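Geranylgeranyl pyrophosphate synthetase (Pyrococcus horikoshii, PDB 1WY0) probably makes the twenty-carbon lipid precursor geranylgeranyl pyrophosphate by successive condensation of isopentenyl pyrophosphate with shorter allylic pyrophosphates. Local coordinates at residues E76-Y81 with N147-G152; S82-D87 with D115-K120; E172-K177 with V210-Q215. One frame throughout, in Å; residues are numbered along the deposited sequence.

Contact 1: E76-Y81 with N147-G152. With HG (mercury (II) ion), chain B.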
loop_
_atom_site.group_PDB
_atom_site.type_symbol
_atom_site.label_atom_id
_atom_site.label_comp_id
_atom_site.label_asym_id
_atom_site.label_seq_id
_atom_site.Cartn_x
_atom_site.Cartn_y
_atom_site.Cartn_z
ATOM N N GLU A 76 -1.672 -6.262 -12.581
ATOM C CA GLU A 76 -0.973 -5.176 -13.271
ATOM C C GLU A 76 -0.974 -3.928 -12.404
ATOM O O GLU A 76 -0.054 -3.121 -12.470
ATOM C CB GLU A 76 -1.614 -4.859 -14.624
ATOM C CG GLU A 76 -0.891 -3.766 -15.433
ATOM C CD GLU A 76 0.547 -4.121 -15.821
ATOM O OE1 GLU A 76 1.030 -5.212 -15.470
ATOM O OE2 GLU A 76 1.214 -3.290 -16.488
ATOM N N LEU A 77 -2.015 -3.760 -11.603
ATOM C CA LEU A 77 -2.101 -2.611 -10.710
ATOM C C LEU A 77 -1.055 -2.781 -9.606
ATOM O O LEU A 77 -0.393 -1.827 -9.207
ATOM C CB LEU A 77 -3.508 -2.504 -10.106
ATOM C CG LEU A 77 -4.553 -2.035 -11.121
ATOM C CD1 LEU A 77 -5.948 -1.970 -10.484
ATOM C CD2 LEU A 77 -4.132 -0.664 -11.656
ATOM N N ILE A 78 -0.898 -4.006 -9.129
ATOM C CA ILE A 78 0.080 -4.277 -8.087
ATOM C C ILE A 78 1.472 -4.025 -8.630
ATOM O O ILE A 78 2.293 -3.401 -7.967
ATOM C CB ILE A 78 -0.026 -5.726 -7.573
ATOM C CG1 ILE A 78 -1.200 -5.834 -6.600
ATOM C CG2 ILE A 78 1.286 -6.132 -6.874
ATOM C CD1 ILE A 78 -1.361 -7.182 -5.938
ATOM N N HIS A 79 1.736 -4.499 -9.839
ATOM C CA HIS A 79 3.038 -4.296 -10.465
ATOM C C HIS A 79 3.330 -2.795 -10.576
ATOM O O HIS A 79 4.447 -2.348 -10.306
ATOM C CB HIS A 79 3.068 -4.927 -11.869
ATOM C CG HIS A 79 4.264 -4.534 -12.691
ATOM N ND1 HIS A 79 5.555 -4.884 -12.353
ATOM C CD2 HIS A 79 4.360 -3.816 -13.837
ATOM C CE1 HIS A 79 6.392 -4.399 -13.252
ATOM N NE2 HIS A 79 5.692 -3.746 -14.163
ATOM N N ASN A 80 2.327 -2.025 -10.983
ATOM C CA ASN A 80 2.512 -0.588 -11.141
ATOM C C ASN A 80 2.767 0.133 -9.829
ATOM O O ASN A 80 3.607 1.023 -9.765
ATOM C CB ASN A 80 1.314 0.029 -11.873
ATOM C CG ASN A 80 1.487 -0.003 -13.376
ATOM O OD1 ASN A 80 2.383 0.641 -13.920
ATOM N ND2 ASN A 80 0.643 -0.770 -14.056
ATOM N N TYR A 81 2.053 -0.242 -8.778
ATOM C CA TYR A 81 2.281 0.395 -7.489
ATOM C C TYR A 81 3.705 0.103 -6.998
ATOM O O TYR A 81 4.319 0.948 -6.335
ATOM C CB TYR A 81 1.252 -0.098 -6.456
ATOM C CG TYR A 81 1.840 -0.812 -5.259
ATOM C CD1 TYR A 81 1.919 -2.204 -5.220
ATOM C CD2 TYR A 81 2.278 -0.097 -4.141
ATOM C CE1 TYR A 81 2.409 -2.867 -4.101
ATOM C CE2 TYR A 81 2.776 -0.754 -3.012
ATOM C CZ TYR A 81 2.835 -2.136 -2.997
ATOM O OH TYR A 81 3.272 -2.790 -1.865
ATOM N N ASN A 147 3.007 -9.912 -0.129
ATOM C CA ASN A 147 3.909 -9.958 1.015
ATOM C C ASN A 147 5.352 -10.293 0.580
ATOM O O ASN A 147 6.302 -9.655 1.030
ATOM C CB ASN A 147 3.428 -10.988 2.053
ATOM C CG ASN A 147 2.094 -10.615 2.697
ATOM O OD1 ASN A 147 1.832 -9.446 3.009
ATOM N ND2 ASN A 147 1.254 -11.619 2.921
ATOM N N GLU A 148 5.512 -11.281 -0.297
ATOM C CA GLU A 148 6.845 -11.658 -0.782
ATOM C C GLU A 148 7.538 -10.498 -1.480
ATOM O O GLU A 148 8.751 -10.314 -1.360
ATOM C CB GLU A 148 6.760 -12.802 -1.783
ATOM C CG GLU A 148 6.593 -14.177 -1.212
ATOM C CD GLU A 148 6.563 -15.196 -2.334
ATOM O OE1 GLU A 148 7.621 -15.352 -2.991
ATOM O OE2 GLU A 148 5.501 -15.816 -2.571
ATOM N N LEU A 149 6.749 -9.749 -2.243
ATOM C CA LEU A 149 7.219 -8.596 -2.983
ATOM C C LEU A 149 7.815 -7.559 -2.018
ATOM O O LEU A 149 8.911 -7.061 -2.262
ATOM C CB LEU A 149 6.044 -8.018 -3.777
ATOM C CG LEU A 149 6.183 -6.755 -4.616
ATOM C CD1 LEU A 149 7.314 -6.893 -5.631
ATOM C CD2 LEU A 149 4.856 -6.513 -5.332
ATOM N N CYS A 150 7.110 -7.245 -0.927
ATOM C CA CYS A 150 7.625 -6.291 0.062
ATOM C C CYS A 150 8.879 -6.876 0.732
ATOM O O CYS A 150 9.839 -6.165 1.015
ATOM C CB CYS A 150 6.585 -6.002 1.160
ATOM S SG CYS A 150 5.060 -5.145 0.677
ATOM N N GLU A 151 8.856 -8.175 0.995
ATOM C CA GLU A 151 9.991 -8.842 1.628
ATOM C C GLU A 151 11.210 -8.848 0.725
ATOM O O GLU A 151 12.318 -8.619 1.185
ATOM C CB GLU A 151 9.612 -10.271 2.020
ATOM C CG GLU A 151 8.794 -10.345 3.301
ATOM C CD GLU A 151 8.149 -11.691 3.492
ATOM O OE1 GLU A 151 8.425 -12.596 2.670
ATOM O OE2 GLU A 151 7.366 -11.851 4.461
ATOM N N GLY A 152 10.998 -9.087 -0.564
ATOM C CA GLY A 152 12.102 -9.094 -1.505
ATOM C C GLY A 152 12.693 -7.710 -1.669
ATOM O O GLY A 152 13.907 -7.552 -1.808
HETATM HG HG HG B . 6.038 -3.673 -1.379
#
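The carbonyl oxygen E76 O, in the helical turn that brings I78 and Y81 up to L149 and C150, is gripped twice by N80. N80 N gives it the usual helix bond of 3.0 Å, while N80 ND2 reaches E76 O at 2.9 Å from the opposite face of the carbonyl plane, in a bent bond (132° at the hydrogen). An asparagine is short enough to fold its amide back onto its own helix in this way. Across the contact, C150 SG binds a mercury ion at 2.7 Å, the soft thiolate or thiol sulfur being a natural ligand for this soft metal. Y81 OH, from the other residue of the site, lies 2.9 Å from the same mercury ion, although OH and C150 SG are themselves 3.9 Å apart and form no bond. With its first torsion at 119°, away from the staggered positions, the long phenol of Y81 is carried across toward the other helix; the near edge of its ring lies against I78 CA. Beside the metal the contact is apolar: I78 CG2 slides past L149 CD2 at 3.9 Å, two branched side chains that shed water and fill the buried space between the helices. Helix 69-90 is flanked here by helix 107-126, where A121 meets I78, and by helix 167-193, which sends L181 against I78. D115 of the second subunit packs on both Y81 and C150, placing this helix pair at the subunit interface.

Contact 2: S82-D87 with D115-K120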
loop_
_atom_site.group_PDB
_atom_site.type_symbol
_atom_site.label_atom_id
_atom_site.label_comp_id
_atom_site.label_asym_id
_atom_site.label_seq_id
_atom_site.Cartn_x
_atom_site.Cartn_y
_atom_site.Cartn_z
ATOM N N SER A 82 4.230 -1.086 -7.310
ATOM C CA SER A 82 5.580 -1.409 -6.864
ATOM C C SER A 82 6.628 -0.559 -7.585
ATOM O O SER A 82 7.707 -0.281 -7.078
ATOM C CB SER A 82 5.832 -2.892 -7.141
ATOM O OG SER A 82 6.084 -3.075 -8.535
ATOM N N LEU A 83 6.293 -0.182 -8.832
ATOM C CA LEU A 83 7.209 0.646 -9.605
ATOM C C LEU A 83 7.296 2.065 -9.037
ATOM O O LEU A 83 8.351 2.681 -8.973
ATOM C CB LEU A 83 6.704 0.695 -11.048
ATOM C CG LEU A 83 6.810 -0.658 -11.753
ATOM C CD1 LEU A 83 6.451 -0.571 -13.238
ATOM C CD2 LEU A 83 8.217 -1.251 -11.686
ATOM N N VAL A 84 6.121 2.594 -8.653
ATOM C CA VAL A 84 6.079 3.943 -8.101
ATOM C C VAL A 84 6.897 4.048 -6.813
ATOM O O VAL A 84 7.711 4.942 -6.623
ATOM C CB VAL A 84 4.617 4.291 -7.815
ATOM C CG1 VAL A 84 4.525 5.658 -7.140
ATOM C CG2 VAL A 84 3.828 4.321 -9.110
ATOM N N HIS A 85 6.627 3.105 -5.892
ATOM C CA HIS A 85 7.309 3.132 -4.603
ATOM C C HIS A 85 8.799 2.810 -4.738
ATOM O O HIS A 85 9.656 3.386 -4.080
ATOM C CB HIS A 85 6.636 2.109 -3.687
ATOM C CG HIS A 85 5.395 2.711 -3.084
ATOM N ND1 HIS A 85 4.660 2.096 -2.124
ATOM C CD2 HIS A 85 4.806 3.947 -3.369
ATOM C CE1 HIS A 85 3.655 2.945 -1.836
ATOM N NE2 HIS A 85 3.718 4.062 -2.567
ATOM N N ASP A 86 9.092 1.818 -5.599
ATOM C CA ASP A 86 10.480 1.414 -5.789
ATOM C C ASP A 86 11.316 2.530 -6.423
ATOM O O ASP A 86 12.508 2.671 -6.184
ATOM C CB ASP A 86 10.498 0.175 -6.684
ATOM C CG ASP A 86 10.222 -1.061 -5.838
ATOM O OD1 ASP A 86 9.999 -0.896 -4.638
ATOM O OD2 ASP A 86 10.220 -2.162 -6.383
ATOM N N ASP A 87 10.654 3.315 -7.293
ATOM C CA ASP A 87 11.357 4.418 -7.936
ATOM C C ASP A 87 11.758 5.493 -6.921
ATOM O O ASP A 87 12.742 6.204 -7.086
ATOM C CB ASP A 87 10.435 5.016 -9.001
ATOM C CG ASP A 87 10.657 4.289 -10.319
ATOM O OD1 ASP A 87 11.389 3.298 -10.311
ATOM O OD2 ASP A 87 10.104 4.714 -11.330
ATOM N N ASP A 115 -0.109 3.872 -3.113
ATOM C CA ASP A 115 -1.125 3.329 -2.206
ATOM C C ASP A 115 -2.464 3.154 -2.903
ATOM O O ASP A 115 -3.156 2.155 -2.702
ATOM C CB ASP A 115 -1.335 4.243 -0.981
ATOM C CG ASP A 115 -0.160 4.203 -0.022
ATOM O OD1 ASP A 115 0.703 3.292 -0.183
ATOM O OD2 ASP A 115 -0.112 5.064 0.891
ATOM N N LEU A 116 -2.842 4.139 -3.699
ATOM C CA LEU A 116 -4.109 4.082 -4.408
ATOM C C LEU A 116 -4.082 2.927 -5.398
ATOM O O LEU A 116 -5.049 2.187 -5.536
ATOM C CB LEU A 116 -4.379 5.385 -5.169
ATOM C CG LEU A 116 -5.673 5.221 -5.989
ATOM C CD1 LEU A 116 -6.837 5.061 -5.028
ATOM C CD2 LEU A 116 -5.891 6.392 -6.903
ATOM N N LEU A 117 -2.981 2.801 -6.115
ATOM C CA LEU A 117 -2.826 1.716 -7.071
ATOM C C LEU A 117 -2.958 0.357 -6.381
ATOM O O LEU A 117 -3.593 -0.545 -6.920
ATOM C CB LEU A 117 -1.468 1.822 -7.772
ATOM C CG LEU A 117 -1.409 2.800 -8.944
ATOM C CD1 LEU A 117 0.046 2.983 -9.402
ATOM C CD2 LEU A 117 -2.290 2.279 -10.087
ATOM N N PHE A 118 -2.362 0.214 -5.200
ATOM C CA PHE A 118 -2.419 -1.058 -4.451
ATOM C C PHE A 118 -3.863 -1.348 -4.023
ATOM O O PHE A 118 -4.363 -2.463 -4.176
ATOM C CB PHE A 118 -1.512 -1.005 -3.205
ATOM C CG PHE A 118 -1.190 -2.366 -2.620
ATOM C CD1 PHE A 118 -1.209 -3.491 -3.411
ATOM C CD2 PHE A 118 -0.863 -2.518 -1.277
ATOM C CE1 PHE A 118 -0.913 -4.743 -2.895
ATOM C CE2 PHE A 118 -0.559 -3.793 -0.748
ATOM C CZ PHE A 118 -0.587 -4.896 -1.569
ATOM N N SER A 119 -4.514 -0.336 -3.471
ATOM C CA SER A 119 -5.898 -0.435 -3.048
ATOM C C SER A 119 -6.789 -0.818 -4.246
ATOM O O SER A 119 -7.717 -1.616 -4.115
ATOM C CB SER A 119 -6.346 0.918 -2.484
ATOM O OG SER A 119 -7.707 0.891 -2.092
ATOM N N LYS A 120 -6.507 -0.249 -5.415
ATOM C CA LYS A 120 -7.431 -0.596 -6.492
ATOM C C LYS A 120 -7.158 -1.996 -7.059
ATOM O O LYS A 120 -8.037 -2.662 -7.590
ATOM C CB LYS A 120 -7.290 0.450 -7.598
ATOM C CG LYS A 120 -7.753 1.837 -7.147
ATOM C CD LYS A 120 -9.121 2.207 -7.722
ATOM C CE LYS A 120 -9.643 3.542 -7.182
ATOM N NZ LYS A 120 -11.049 3.706 -7.546
#
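H85 and D115 meet edge-on, the carboxylate oxygen D115 OD1 lying in the plane of the imidazole, 3.4 Å from H85 CE1. This is a C-H edge contact rather than a hydrogen bond, and the ring and carboxylate planes stand 83° apart. Both residues carry CG opposite the carbonyl carbon (chi1 -82° for H85, -71° for D115), a torsion that lets each side chain leave its helix beside its own backbone N and cross the other at about a right angle. The ring nitrogens have stronger partners elsewhere: H85 NE2 bonds I111 O of the same chain, and ND1 bonds D115 OD2 of the second subunit. Histidine suits the place because one flat ring can use both nitrogens in different directions, and aspartate because its second oxygen returns the same bond to H85 of the other subunit. Next door, the pair is apolar. V84 turns CG2 to L117 CD1, 4.0 Å away, and the short, branched valine meets the longer leucine at about a right angle. The backbones stay well separated, H85 CA and D115 CA being 8.8 Å apart. Directly after H85 come D86 and D87, the opening aspartates of a DDxxD sequence, the first aspartate-rich motif of polyprenyl synthases, which in relatives holds substrate diphosphate through magnesium ions.

Contact 3: E172-K177 with V210-Q215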
loop_
_atom_site.group_PDB
_atom_site.type_symbol
_atom_site.label_atom_id
_atom_site.label_comp_id
_atom_site.label_asym_id
_atom_site.label_seq_id
_atom_site.Cartn_x
_atom_site.Cartn_y
_atom_site.Cartn_z
ATOM N N GLU A 172 17.459 -15.174 -3.178
ATOM C CA GLU A 172 16.336 -15.178 -2.252
ATOM C C GLU A 172 15.575 -13.853 -2.393
ATOM O O GLU A 172 14.359 -13.798 -2.240
ATOM C CB GLU A 172 16.837 -15.365 -0.819
ATOM C CG GLU A 172 15.739 -15.327 0.220
ATOM C CD GLU A 172 16.266 -15.410 1.638
ATOM O OE1 GLU A 172 17.341 -14.835 1.894
ATOM O OE2 GLU A 172 15.597 -16.031 2.499
ATOM N N MET A 173 16.315 -12.802 -2.724
ATOM C CA MET A 173 15.764 -11.469 -2.895
ATOM C C MET A 173 14.988 -11.361 -4.208
ATOM O O MET A 173 13.810 -10.976 -4.219
ATOM C CB MET A 173 16.911 -10.454 -2.860
ATOM C CG MET A 173 16.525 -8.993 -3.129
ATOM S SD MET A 173 16.209 -8.589 -4.869
ATOM C CE MET A 173 17.878 -8.389 -5.526
ATOM N N ILE A 174 15.638 -11.722 -5.311
ATOM C CA ILE A 174 14.964 -11.580 -6.596
ATOM C C ILE A 174 13.724 -12.473 -6.684
ATOM O O ILE A 174 12.746 -12.172 -7.356
ATOM C CB ILE A 174 15.952 -11.957 -7.700
ATOM C CG1 ILE A 174 15.459 -11.435 -9.051
ATOM C CG2 ILE A 174 16.061 -13.489 -7.800
ATOM C CD1 ILE A 174 15.472 -9.907 -9.124
ATOM N N SER A 175 13.808 -13.630 -6.002
ATOM C CA SER A 175 12.688 -14.562 -6.030
ATOM C C SER A 175 11.386 -13.894 -5.586
ATOM O O SER A 175 10.301 -14.186 -6.068
ATOM C CB SER A 175 13.017 -15.733 -5.101
ATOM O OG SER A 175 11.893 -16.609 -5.026
ATOM N N GLY A 176 11.515 -12.990 -4.599
ATOM C CA GLY A 176 10.304 -12.372 -4.082
ATOM C C GLY A 176 10.006 -11.045 -4.784
ATOM O O GLY A 176 8.865 -10.641 -4.953
ATOM N N LYS A 177 11.092 -10.336 -5.160
ATOM C CA LYS A 177 10.894 -9.066 -5.852
ATOM C C LYS A 177 10.071 -9.253 -7.129
ATOM O O LYS A 177 9.004 -8.684 -7.305
ATOM C CB LYS A 177 12.259 -8.454 -6.190
ATOM C CG LYS A 177 12.153 -6.958 -6.514
ATOM C CD LYS A 177 13.487 -6.220 -6.366
ATOM C CE LYS A 177 13.558 -4.953 -7.226
ATOM N NZ LYS A 177 14.456 -3.983 -6.600
ATOM N N VAL A 210 10.307 -17.919 -14.955
ATOM C CA VAL A 210 10.362 -16.896 -15.984
ATOM C C VAL A 210 10.577 -15.535 -15.327
ATOM O O VAL A 210 11.418 -14.752 -15.766
ATOM C CB VAL A 210 9.064 -16.884 -16.820
ATOM C CG1 VAL A 210 8.994 -15.630 -17.677
ATOM C CG2 VAL A 210 9.027 -18.104 -17.709
ATOM N N GLY A 211 9.825 -15.269 -14.264
ATOM C CA GLY A 211 9.961 -14.008 -13.557
ATOM C C GLY A 211 11.394 -13.745 -13.135
ATOM O O GLY A 211 11.907 -12.635 -13.299
ATOM N N ILE A 212 12.059 -14.766 -12.606
ATOM C CA ILE A 212 13.436 -14.610 -12.162
ATOM C C ILE A 212 14.417 -14.471 -13.325
ATOM O O ILE A 212 15.252 -13.566 -13.327
ATOM C CB ILE A 212 13.849 -15.785 -11.238
ATOM C CG1 ILE A 212 13.167 -15.618 -9.877
ATOM C CG2 ILE A 212 15.354 -15.832 -11.063
ATOM C CD1 ILE A 212 13.460 -16.729 -8.876
ATOM N N ALA A 213 14.304 -15.344 -14.320
ATOM C CA ALA A 213 15.203 -15.308 -15.474
ATOM C C ALA A 213 15.129 -14.000 -16.261
ATOM O O ALA A 213 16.127 -13.543 -16.805
ATOM C CB ALA A 213 14.915 -16.488 -16.398
ATOM N N PHE A 214 13.941 -13.414 -16.343
ATOM C CA PHE A 214 13.673 -12.103 -16.911
ATOM C C PHE A 214 14.718 -11.086 -16.459
ATOM O O PHE A 214 15.461 -10.523 -17.253
ATOM C CB PHE A 214 12.283 -11.658 -16.455
ATOM C CG PHE A 214 12.021 -10.253 -16.911
ATOM C CD1 PHE A 214 12.035 -9.959 -18.270
ATOM C CD2 PHE A 214 11.754 -9.260 -15.984
ATOM C CE1 PHE A 214 11.776 -8.665 -18.697
ATOM C CE2 PHE A 214 11.493 -7.964 -16.420
ATOM C CZ PHE A 214 11.500 -7.662 -17.777
ATOM N N GLN A 215 14.641 -10.891 -15.148
ATOM C CA GLN A 215 15.483 -9.906 -14.493
ATOM C C GLN A 215 16.966 -10.234 -14.671
ATOM O O GLN A 215 17.766 -9.353 -14.972
ATOM C CB GLN A 215 15.141 -9.807 -13.005
ATOM C CG GLN A 215 15.857 -8.656 -12.314
ATOM C CD GLN A 215 15.558 -7.325 -12.988
ATOM O OE1 GLN A 215 14.404 -6.902 -13.054
ATOM N NE2 GLN A 215 16.592 -6.673 -13.508
#
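I174 begins the contact by sending its longer branch to Q215 and its shorter one to I212. Its CG1 trans to the backbone N (chi1 -163°) carries CD1 out toward the second helix, where it lies 3.4 Å from Q215 CG, a close fit for two carbons. The same torsion pushes I174 CG2 between its own N and carbonyl carbon, and from there it rests 4.1 Å from I212 CG2. A beta-branched side chain suits the position, since its two arms serve two partners at once. Next comes S175, small enough to let the other helix come near its backbone: I212 CD1 lies 3.7 Å from S175 CA and 3.9 Å from S175 CB, while the hydroxyl OG makes a weak hydrogen bond to R208. With an alanine in place of I212, the methyl end pressed on S175 and the branch facing I174 would be missing, and a gap would probably open between the two helices. M173 O accepts from G176 N and, in the usual helix bond, from K177 N; the helix also has a wider pi-type turn at 175-177. K177 turns to another helix, its NZ forming a salt bridge with D156 and a hydrogen bond with Q153. On the far side Q215 shows I174 its aliphatic part, its chain bent at chi2 (57°), and its amide NE2 bonds D219. The axes of segments 172-177 and 210-215, parts of helices 167-193 and 197-224, approach to 9.0 Å, their N-to-C directions 114° apart. F214 and Q215 begin the FQxxDD sequence that includes D219, the second aspartate-rich region of the all-helical polyprenyl synthase fold; in relatives this region and a lysine placed like K177 help bind substrate diphosphates.

Overall arrangement
The three contacts tie together five helices of one all-helical polyprenyl synthase fold. Contacts 1 and 2 share helix 69-90, using successive turns of it, and their centres are about 8 Å apart; along the chain, contact 2 falls between the two segments of contact 1. They touch through Y81 and L77 against helix 107-126, and both border the second subunit. Contact 3 follows later, its centre about 12 Å from that of contact 1 and about 19 Å from that of contact 2; L149 and G152 of contact 1 pack against its segment 172-177. The series thus leads from the dimer interface toward the middle of the chain, linking helices 69-90 and 197-224, which carry the two aspartate-rich regions.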